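Local coordinates for protein 3'-5'-exonuclease (Saccharomyces cerevisiae, PDB 3E2V) that probably incises double-stranded DNA and degrades it from the 3' to the 5' end as a metal-dependent nuclease of the TatD family, at residues F181-K186 against I213-F217; T154-G160 against L194-F200. All coordinates share one frame; numbering follows the deposited sequence.

Overall arrangement
Interactions 1 and 2 both bridge the same two consecutive beta-alpha units of the TIM barrel, with centres about 15 Å apart. Their segments alternate along the chain: first 154-160, then 181-186, 194-200 and 213-217. The first and third lead into strands 156-165 and 199-204; the second and fourth belong to helices 174-187 and 207-219. Interaction 2 therefore joins two neighbouring parallel strands, and interaction 1 joins the two helices that follow them on the outside of the barrel. Direct packing links the layers, with Leu185 CD2 lying 3.5 Å from Leu199 CD1. The strand pair leads toward the metal centre, where His253 and Asp303 bind magnesium, while the helix pair lies behind it in the outer layer.

Interaction 1: F181-K186 against I213-F217; sequences FEEQLK and ILERF
Lys186, whose CG meets the edge of the Phe217 ring, has its NZ gripped by two carboxylates. Glu183 OE2, one turn back on the same helix, receives NZ at 2.8 Å on its syn side, and Asp223 supplies the second salt bridge. The extended lysine chain passes the ring edge at about a right angle, with CG in the ring plane and 3.9 Å from Phe217 CZ. Glu182 CG also lies at the ring edge.

One face of the same ring is covered by Leu185. Its CB stands 3.8 Å from the Phe217 centroid and 24° off the ring normal, which meets the geometry of a CH-pi contact. With CG of Leu185 beside the backbone N (chi1 -70°), CD1 is carried between the Phe217 ring and Ile213, 3.7 Å from Ile213 CG2. That branch also touches Leu214 CD2 and covers a face of the Phe181 ring. Phe181 in turn meets Ile213 CD1 through CD2, at 3.9 Å, and Leu214 CD2 through CZ, at 4.0 Å.

Helices 174-187 and 207-219 are neighbours in the outer layer of the TIM barrel. Their short segments run nearly parallel, at 22°, with axes 10.9 Å apart at closest approach. Phe181 and Leu185 also rest on Ile162 of strand 156-165, whereas the Phe217 ring packs edge-to-face with Phe221 and meets Phe244.

Beside this apolar core, Glu182 extends its chain to place OE1 at the guanidinium edge of Arg216, near its plane. The salt bridge to NH2 is modelled implausibly short, so its exact length is doubtful. No hydrogen bond joins the two segments; the evidence is thus of helices paired chiefly by hydrocarbon and ring surfaces, with one ionic pair of uncertain geometry across the segments, between partly exposed residues.

Interaction 2: T154-G160 against L194-F200; sequences TSFRSIG and LSSYPLF
With CG of Phe156 opposite the backbone N (chi1 167°) and the Tyr197 side chain held away from a staggered position (chi1 -92°), the two rings converge. Tyr197 CE2 sits over the centre of the Phe156 face, 3.5 Å from Phe156 CE2, while the planes differ by 39° and the ring centroids of Phe156 and Tyr197 are 4.5 Å apart, an oblique pairing. Tyr197 OH donates to Phe156 O at 2.8 Å, approaching from above the carbonyl plane. Leu194 CD2 lies at the edge of the Phe156 ring. An alanine in place of Phe156 would probably open a gap beside Leu194 CD2 and leave the tyrosine ring, still tied through OH to the backbone, without the face that packs against CE2.

Beyond this aromatic pair the segments become adjacent parallel strands of the TIM barrel, joined in the chain through helix 174-187 as a beta-alpha-beta crossover. Ile159 is bracketed by two backbone bonds: its N donates to Pro198 O at 3.1 Å, and its O accepts from Phe200 N at 2.8 Å. Pro198 O is gripped a second time by Ser158 OG, at 2.9 Å, from above the carbonyl plane. Ile159 and Leu199 point the same way, CB of the first 3.9 Å from CD2 of the second, and Ile159 CD1 reaches Tyr197 CB. Phe200 CB meets Ser158 OG, and the ring of Phe200 stacks on His253, a magnesium ligand.

Interaction 1: F181-K186 against I213-F217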
ATOM      1  N   PHE A 181      -3.941  -3.292  15.206  1.00 12.99           N
ATOM      2  CA  PHE A 181      -4.722  -2.667  14.123  1.00 12.73           C
ATOM      3  C   PHE A 181      -5.694  -1.659  14.751  1.00 13.23           C
ATOM      4  O   PHE A 181      -5.762  -0.488  14.339  1.00 13.08           O
ATOM      5  CB  PHE A 181      -5.452  -3.755  13.330  1.00 13.15           C
ATOM      6  CG  PHE A 181      -6.357  -3.254  12.223  1.00 13.02           C
ATOM      7  CD1 PHE A 181      -6.059  -2.106  11.472  1.00 12.96           C
ATOM      8  CD2 PHE A 181      -7.467  -4.005  11.875  1.00 14.14           C
ATOM      9  CE1 PHE A 181      -6.910  -1.702  10.430  1.00 12.49           C
ATOM     10  CE2 PHE A 181      -8.311  -3.628  10.844  1.00 13.05           C
ATOM     11  CZ  PHE A 181      -8.043  -2.485  10.111  1.00 13.13           C
ATOM     12  N   GLU A 182      -6.440  -2.114  15.756  1.00 13.30           N
ATOM     13  CA  GLU A 182      -7.431  -1.251  16.372  1.00 14.07           C
ATOM     14  C   GLU A 182      -6.823  -0.039  17.079  1.00 13.91           C
ATOM     15  O   GLU A 182      -7.342   1.065  16.938  1.00 13.69           O
ATOM     16  CB  GLU A 182      -8.328  -2.041  17.327  1.00 13.97           C
ATOM     17  CG  GLU A 182      -9.375  -1.157  18.005  1.00 17.56           C
ATOM     18  CD  GLU A 182     -10.467  -1.954  18.676  1.00 22.91           C
ATOM     19  OE1 GLU A 182     -10.689  -3.126  18.307  1.00 24.48           O
ATOM     20  OE2 GLU A 182     -11.109  -1.387  19.583  1.00 24.81           O
ATOM     21  N   GLU A 183      -5.716  -0.218  17.799  1.00 13.49           N
ATOM     22  CA  GLU A 183      -5.093   0.930  18.467  1.00 13.28           C
ATOM     23  C   GLU A 183      -4.580   1.966  17.456  1.00 13.32           C
ATOM     24  O   GLU A 183      -4.672   3.177  17.688  1.00 14.21           O
ATOM     25  CB  GLU A 183      -3.965   0.506  19.431  1.00 13.19           C
ATOM     26  CG  GLU A 183      -4.470  -0.306  20.628  1.00 15.40           C
ATOM     27  CD  GLU A 183      -5.543   0.437  21.449  1.00 15.76           C
ATOM     28  OE1 GLU A 183      -5.310   1.607  21.858  1.00 17.78           O
ATOM     29  OE2 GLU A 183      -6.626  -0.155  21.685  1.00 18.61           O
ATOM     30  N   GLN A 184      -4.052   1.491  16.327  1.00 12.67           N
ATOM     31  CA  GLN A 184      -3.653   2.420  15.268  1.00 12.25           C
ATOM     32  C   GLN A 184      -4.836   3.123  14.623  1.00 12.64           C
ATOM     33  O   GLN A 184      -4.746   4.298  14.268  1.00 12.98           O
ATOM     34  CB  GLN A 184      -2.779   1.705  14.228  1.00 12.29           C
ATOM     35  CG  GLN A 184      -1.386   1.367  14.788  1.00 11.97           C
ATOM     36  CD  GLN A 184      -0.522   0.685  13.752  1.00 12.11           C
ATOM     37  OE1 GLN A 184       0.221   1.350  13.029  1.00 13.12           O
ATOM     38  NE2 GLN A 184      -0.659  -0.643  13.629  1.00 12.37           N
ATOM     39  N   LEU A 185      -5.958   2.419  14.477  1.00 12.33           N
ATOM     40  CA  LEU A 185      -7.157   3.097  14.016  1.00 12.44           C
ATOM     41  C   LEU A 185      -7.555   4.200  14.991  1.00 12.76           C
ATOM     42  O   LEU A 185      -7.956   5.277  14.575  1.00 13.58           O
ATOM     43  CB  LEU A 185      -8.306   2.113  13.794  1.00 12.64           C
ATOM     44  CG  LEU A 185      -8.130   1.170  12.602  1.00 12.51           C
ATOM     45  CD1 LEU A 185      -9.224   0.129  12.648  1.00 13.23           C
ATOM     46  CD2 LEU A 185      -8.133   1.934  11.261  1.00 13.47           C
ATOM     47  N   LYS A 186      -7.429   3.930  16.283  1.00 13.01           N
ATOM     48  CA  LYS A 186      -7.769   4.959  17.268  1.00 13.70           C
ATOM     49  C   LYS A 186      -6.853   6.175  17.128  1.00 14.38           C
ATOM     50  O   LYS A 186      -7.306   7.317  17.102  1.00 13.89           O
ATOM     51  CB  LYS A 186      -7.679   4.402  18.680  1.00 13.88           C
ATOM     52  CG  LYS A 186      -8.781   3.421  19.057  1.00 15.48           C
ATOM     53  CD  LYS A 186      -8.501   2.855  20.447  1.00 16.47           C
ATOM     54  CE  LYS A 186      -9.516   1.793  20.840  1.00 17.54           C
ATOM     55  NZ  LYS A 186      -9.104   1.138  22.139  1.00 16.36           N
ATOM     56  N   ILE A 213     -13.835  -5.087  12.785  1.00 14.42           N
ATOM     57  CA  ILE A 213     -13.139  -3.987  13.447  1.00 14.77           C
ATOM     58  C   ILE A 213     -13.492  -2.656  12.787  1.00 14.48           C
ATOM     59  O   ILE A 213     -13.847  -1.675  13.467  1.00 15.11           O
ATOM     60  CB  ILE A 213     -11.626  -4.230  13.432  1.00 14.24           C
ATOM     61  CG1 ILE A 213     -11.292  -5.339  14.427  1.00 14.70           C
ATOM     62  CG2 ILE A 213     -10.866  -2.967  13.824  1.00 15.46           C
ATOM     63  CD1 ILE A 213      -9.919  -5.971  14.253  1.00 18.38           C
ATOM     64  N   LEU A 214     -13.412  -2.601  11.461  1.00 14.62           N
ATOM     65  CA  LEU A 214     -13.704  -1.347  10.780  1.00 14.21           C
ATOM     66  C   LEU A 214     -15.137  -0.865  10.959  1.00 14.61           C
ATOM     67  O   LEU A 214     -15.378   0.352  11.028  1.00 14.51           O
ATOM     68  CB  LEU A 214     -13.361  -1.444   9.285  1.00 14.34           C
ATOM     69  CG  LEU A 214     -11.859  -1.522   9.008  1.00 14.92           C
ATOM     70  CD1 LEU A 214     -11.621  -1.915   7.557  1.00 17.30           C
ATOM     71  CD2 LEU A 214     -11.191  -0.187   9.296  1.00 15.00           C
ATOM     72  N   GLU A 215     -16.081  -1.801  11.020  1.00 14.42           N
ATOM     73  CA  GLU A 215     -17.490  -1.422  11.173  1.00 14.75           C
ATOM     74  C   GLU A 215     -17.714  -0.622  12.447  1.00 14.39           C
ATOM     75  O   GLU A 215     -18.549   0.309  12.454  1.00 14.38           O
ATOM     76  CB  GLU A 215     -18.396  -2.649  11.143  1.00 15.96           C
ATOM     77  CG  GLU A 215     -19.875  -2.320  11.086  1.00 18.13           C
ATOM     78  CD  GLU A 215     -20.511  -2.224  12.470  1.00 23.66           C
ATOM     79  OE1 GLU A 215     -19.823  -2.475  13.487  1.00 22.73           O
ATOM     80  OE2 GLU A 215     -21.722  -1.900  12.537  1.00 26.56           O
ATOM     81  N   ARG A 216     -16.991  -0.970  13.518  1.00 14.39           N
ATOM     82  CA  ARG A 216     -17.134  -0.212  14.767  1.00 15.04           C
ATOM     83  C   ARG A 216     -16.713   1.249  14.610  1.00 14.53           C
ATOM     84  O   ARG A 216     -17.312   2.144  15.208  1.00 15.03           O
ATOM     85  CB  ARG A 216     -16.379  -0.873  15.920  1.00 16.21           C
ATOM     86  CG  ARG A 216     -17.028  -2.171  16.343  1.00 19.06           C
ATOM     87  CD  ARG A 216     -16.582  -2.598  17.736  1.00 24.87           C
ATOM     88  NE  ARG A 216     -15.131  -2.597  17.883  1.00 29.96           N
ATOM     89  CZ  ARG A 216     -14.338  -3.630  17.591  1.00 32.55           C
ATOM     90  NH1 ARG A 216     -14.839  -4.784  17.154  1.00 35.82           N
ATOM     91  NH2 ARG A 216     -13.036  -3.512  17.746  1.00 32.63           N
ATOM     92  N   PHE A 217     -15.684   1.499  13.795  1.00 13.80           N
ATOM     93  CA  PHE A 217     -15.261   2.863  13.514  1.00 13.13           C
ATOM     94  C   PHE A 217     -16.167   3.563  12.485  1.00 12.71           C
ATOM     95  O   PHE A 217     -16.316   4.778  12.520  1.00 13.22           O
ATOM     96  CB  PHE A 217     -13.821   2.850  12.996  1.00 13.91           C
ATOM     97  CG  PHE A 217     -12.791   2.559  14.061  1.00 12.52           C
ATOM     98  CD1 PHE A 217     -12.134   3.606  14.726  1.00 12.77           C
ATOM     99  CD2 PHE A 217     -12.489   1.244  14.425  1.00 12.63           C
ATOM    100  CE1 PHE A 217     -11.186   3.335  15.724  1.00 13.09           C
ATOM    101  CE2 PHE A 217     -11.524   0.972  15.407  1.00 13.77           C
ATOM    102  CZ  PHE A 217     -10.886   2.016  16.064  1.00 13.31           C
TER

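Interaction 2: T154-G160 against L194-F200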
ATOM      1  N   THR A 154       3.645  18.728   3.304  1.00 25.41           N
ATOM      2  CA  THR A 154       4.165  17.417   3.709  1.00 23.28           C
ATOM      3  C   THR A 154       3.962  16.309   2.672  1.00 21.44           C
ATOM      4  O   THR A 154       2.945  16.284   1.978  1.00 21.21           O
ATOM      5  CB  THR A 154       3.567  16.962   5.055  1.00 23.65           C
ATOM      6  OG1 THR A 154       4.197  15.737   5.449  1.00 23.64           O
ATOM      7  CG2 THR A 154       2.052  16.769   4.968  1.00 24.25           C
ATOM      8  N   SER A 155       4.937  15.402   2.607  1.00 20.27           N
ATOM      9  CA  SER A 155       4.861  14.215   1.746  1.00 18.77           C
ATOM     10  C   SER A 155       4.123  13.067   2.417  1.00 17.27           C
ATOM     11  O   SER A 155       3.796  12.083   1.745  1.00 15.82           O
ATOM     12  CB  SER A 155       6.254  13.712   1.359  1.00 19.60           C
ATOM     13  OG  SER A 155       7.048  14.741   0.790  1.00 23.60           O
ATOM     14  N   PHE A 156       3.879  13.182   3.727  1.00 15.77           N
ATOM     15  CA  PHE A 156       3.097  12.177   4.478  1.00 15.13           C
ATOM     16  C   PHE A 156       1.620  12.341   4.136  1.00 15.27           C
ATOM     17  O   PHE A 156       1.016  13.353   4.517  1.00 16.62           O
ATOM     18  CB  PHE A 156       3.342  12.382   5.985  1.00 15.17           C
ATOM     19  CG  PHE A 156       2.390  11.639   6.900  1.00 15.63           C
ATOM     20  CD1 PHE A 156       2.017  10.310   6.659  1.00 16.84           C
ATOM     21  CD2 PHE A 156       1.914  12.265   8.042  1.00 16.10           C
ATOM     22  CE1 PHE A 156       1.152   9.644   7.543  1.00 16.26           C
ATOM     23  CE2 PHE A 156       1.071  11.614   8.921  1.00 15.71           C
ATOM     24  CZ  PHE A 156       0.669  10.296   8.671  1.00 16.10           C
ATOM     25  N   ARG A 157       1.035  11.373   3.423  1.00 14.04           N
ATOM     26  CA  ARG A 157      -0.338  11.551   2.899  1.00 14.65           C
ATOM     27  C   ARG A 157      -1.344  10.477   3.302  1.00 14.39           C
ATOM     28  O   ARG A 157      -2.517  10.626   3.007  1.00 14.63           O
ATOM     29  CB  ARG A 157      -0.350  11.657   1.360  1.00 15.84           C
ATOM     30  CG  ARG A 157       0.347  12.892   0.763  1.00 18.68           C
ATOM     31  CD  ARG A 157      -0.324  14.198   1.161  1.00 23.11           C
ATOM     32  NE  ARG A 157       0.389  15.360   0.617  1.00 26.10           N
ATOM     33  CZ  ARG A 157       0.133  15.931  -0.561  1.00 29.76           C
ATOM     34  NH1 ARG A 157      -0.818  15.458  -1.357  1.00 30.24           N
ATOM     35  NH2 ARG A 157       0.847  16.983  -0.955  1.00 31.65           N
ATOM     36  N   SER A 158      -0.911   9.414   3.977  1.00 13.03           N
ATOM     37  CA  SER A 158      -1.850   8.343   4.319  1.00 12.76           C
ATOM     38  C   SER A 158      -1.336   7.563   5.519  1.00 12.24           C
ATOM     39  O   SER A 158      -0.129   7.354   5.662  1.00 12.58           O
ATOM     40  CB  SER A 158      -2.013   7.392   3.119  1.00 13.05           C
ATOM     41  OG  SER A 158      -2.981   6.366   3.382  1.00 13.37           O
ATOM     42  N   ILE A 159      -2.255   7.141   6.387  1.00 12.21           N
ATOM     43  CA  ILE A 159      -1.921   6.314   7.547  1.00 12.57           C
ATOM     44  C   ILE A 159      -2.061   4.852   7.147  1.00 12.55           C
ATOM     45  O   ILE A 159      -3.136   4.431   6.708  1.00 13.05           O
ATOM     46  CB  ILE A 159      -2.817   6.692   8.753  1.00 11.78           C
ATOM     47  CG1 ILE A 159      -2.408   8.090   9.262  1.00 13.42           C
ATOM     48  CG2 ILE A 159      -2.729   5.644   9.858  1.00 13.80           C
ATOM     49  CD1 ILE A 159      -3.462   8.763  10.165  1.00 14.37           C
ATOM     50  N   GLY A 160      -0.976   4.101   7.289  1.00 12.50           N
ATOM     51  CA  GLY A 160      -0.929   2.698   6.879  1.00 12.26           C
ATOM     52  C   GLY A 160       0.516   2.343   6.592  1.00 13.30           C
ATOM     53  O   GLY A 160       1.374   3.198   6.782  1.00 14.05           O
ATOM     54  N   LEU A 194      -5.164  14.330  11.616  1.00 17.91           N
ATOM     55  CA  LEU A 194      -5.022  12.906  11.301  1.00 16.31           C
ATOM     56  C   LEU A 194      -6.348  12.281  10.901  1.00 15.82           C
ATOM     57  O   LEU A 194      -6.375  11.405  10.052  1.00 15.06           O
ATOM     58  CB  LEU A 194      -4.406  12.140  12.462  1.00 15.61           C
ATOM     59  CG  LEU A 194      -2.972  12.550  12.869  1.00 16.49           C
ATOM     60  CD1 LEU A 194      -2.411  11.576  13.887  1.00 16.64           C
ATOM     61  CD2 LEU A 194      -2.037  12.681  11.647  1.00 17.96           C
ATOM     62  N   SER A 195      -7.445  12.741  11.493  1.00 15.92           N
ATOM     63  CA  SER A 195      -8.770  12.181  11.184  1.00 16.08           C
ATOM     64  C   SER A 195      -9.150  12.310   9.708  1.00 17.00           C
ATOM     65  O   SER A 195      -9.958  11.534   9.205  1.00 16.86           O
ATOM     66  CB  SER A 195      -9.854  12.821  12.057  1.00 15.62           C
ATOM     67  OG  SER A 195      -9.718  12.443  13.416  1.00 17.25           O
ATOM     68  N   SER A 196      -8.549  13.272   9.019  1.00 17.36           N
ATOM     69  CA  SER A 196      -8.863  13.523   7.613  1.00 18.89           C
ATOM     70  C   SER A 196      -7.998  12.677   6.682  1.00 18.23           C
ATOM     71  O   SER A 196      -8.299  12.560   5.495  1.00 18.95           O
ATOM     72  CB  SER A 196      -8.658  15.013   7.282  1.00 20.12           C
ATOM     73  OG  SER A 196      -7.290  15.392   7.364  1.00 24.58           O
ATOM     74  N   TYR A 197      -6.919  12.113   7.219  1.00 16.66           N
ATOM     75  CA  TYR A 197      -6.017  11.307   6.385  1.00 15.80           C
ATOM     76  C   TYR A 197      -6.694  10.037   5.885  1.00 15.40           C
ATOM     77  O   TYR A 197      -7.401   9.369   6.645  1.00 15.73           O
ATOM     78  CB  TYR A 197      -4.775  10.901   7.173  1.00 15.67           C
ATOM     79  CG  TYR A 197      -3.612  11.854   7.033  1.00 16.77           C
ATOM     80  CD1 TYR A 197      -3.736  13.202   7.379  1.00 18.45           C
ATOM     81  CD2 TYR A 197      -2.381  11.406   6.575  1.00 16.50           C
ATOM     82  CE1 TYR A 197      -2.652  14.081   7.240  1.00 18.90           C
ATOM     83  CE2 TYR A 197      -1.291  12.281   6.426  1.00 18.37           C
ATOM     84  CZ  TYR A 197      -1.436  13.605   6.763  1.00 18.48           C
ATOM     85  OH  TYR A 197      -0.361  14.475   6.620  1.00 18.63           O
ATOM     86  N   PRO A 198      -6.488   9.692   4.610  1.00 13.91           N
ATOM     87  CA  PRO A 198      -7.008   8.410   4.128  1.00 13.37           C
ATOM     88  C   PRO A 198      -6.223   7.262   4.753  1.00 13.32           C
ATOM     89  O   PRO A 198      -5.026   7.424   5.065  1.00 13.14           O
ATOM     90  CB  PRO A 198      -6.762   8.481   2.613  1.00 13.42           C
ATOM     91  CG  PRO A 198      -5.575   9.415   2.457  1.00 12.95           C
ATOM     92  CD  PRO A 198      -5.790  10.452   3.549  1.00 13.76           C
ATOM     93  N   LEU A 199      -6.887   6.114   4.923  1.00 12.46           N
ATOM     94  CA  LEU A 199      -6.245   4.928   5.465  1.00 12.59           C
ATOM     95  C   LEU A 199      -5.818   3.993   4.349  1.00 12.24           C
ATOM     96  O   LEU A 199      -6.578   3.740   3.401  1.00 13.02           O
ATOM     97  CB  LEU A 199      -7.169   4.196   6.448  1.00 12.44           C
ATOM     98  CG  LEU A 199      -7.645   5.009   7.664  1.00 13.73           C
ATOM     99  CD1 LEU A 199      -8.516   4.132   8.559  1.00 15.94           C
ATOM    100  CD2 LEU A 199      -6.476   5.509   8.465  1.00 17.28           C
ATOM    101  N   PHE A 200      -4.606   3.473   4.488  1.00 11.72           N
ATOM    102  CA  PHE A 200      -4.028   2.530   3.554  1.00 12.28           C
ATOM    103  C   PHE A 200      -3.997   1.188   4.264  1.00 12.23           C
ATOM    104  O   PHE A 200      -3.172   0.956   5.157  1.00 12.57           O
ATOM    105  CB  PHE A 200      -2.634   3.036   3.136  1.00 12.90           C
ATOM    106  CG  PHE A 200      -2.017   2.271   2.004  1.00 12.12           C
ATOM    107  CD1 PHE A 200      -2.390   2.517   0.692  1.00 14.30           C
ATOM    108  CD2 PHE A 200      -1.076   1.307   2.246  1.00 15.67           C
ATOM    109  CE1 PHE A 200      -1.808   1.813  -0.351  1.00 15.30           C
ATOM    110  CE2 PHE A 200      -0.496   0.583   1.194  1.00 14.93           C
ATOM    111  CZ  PHE A 200      -0.855   0.850  -0.101  1.00 14.93           C
TER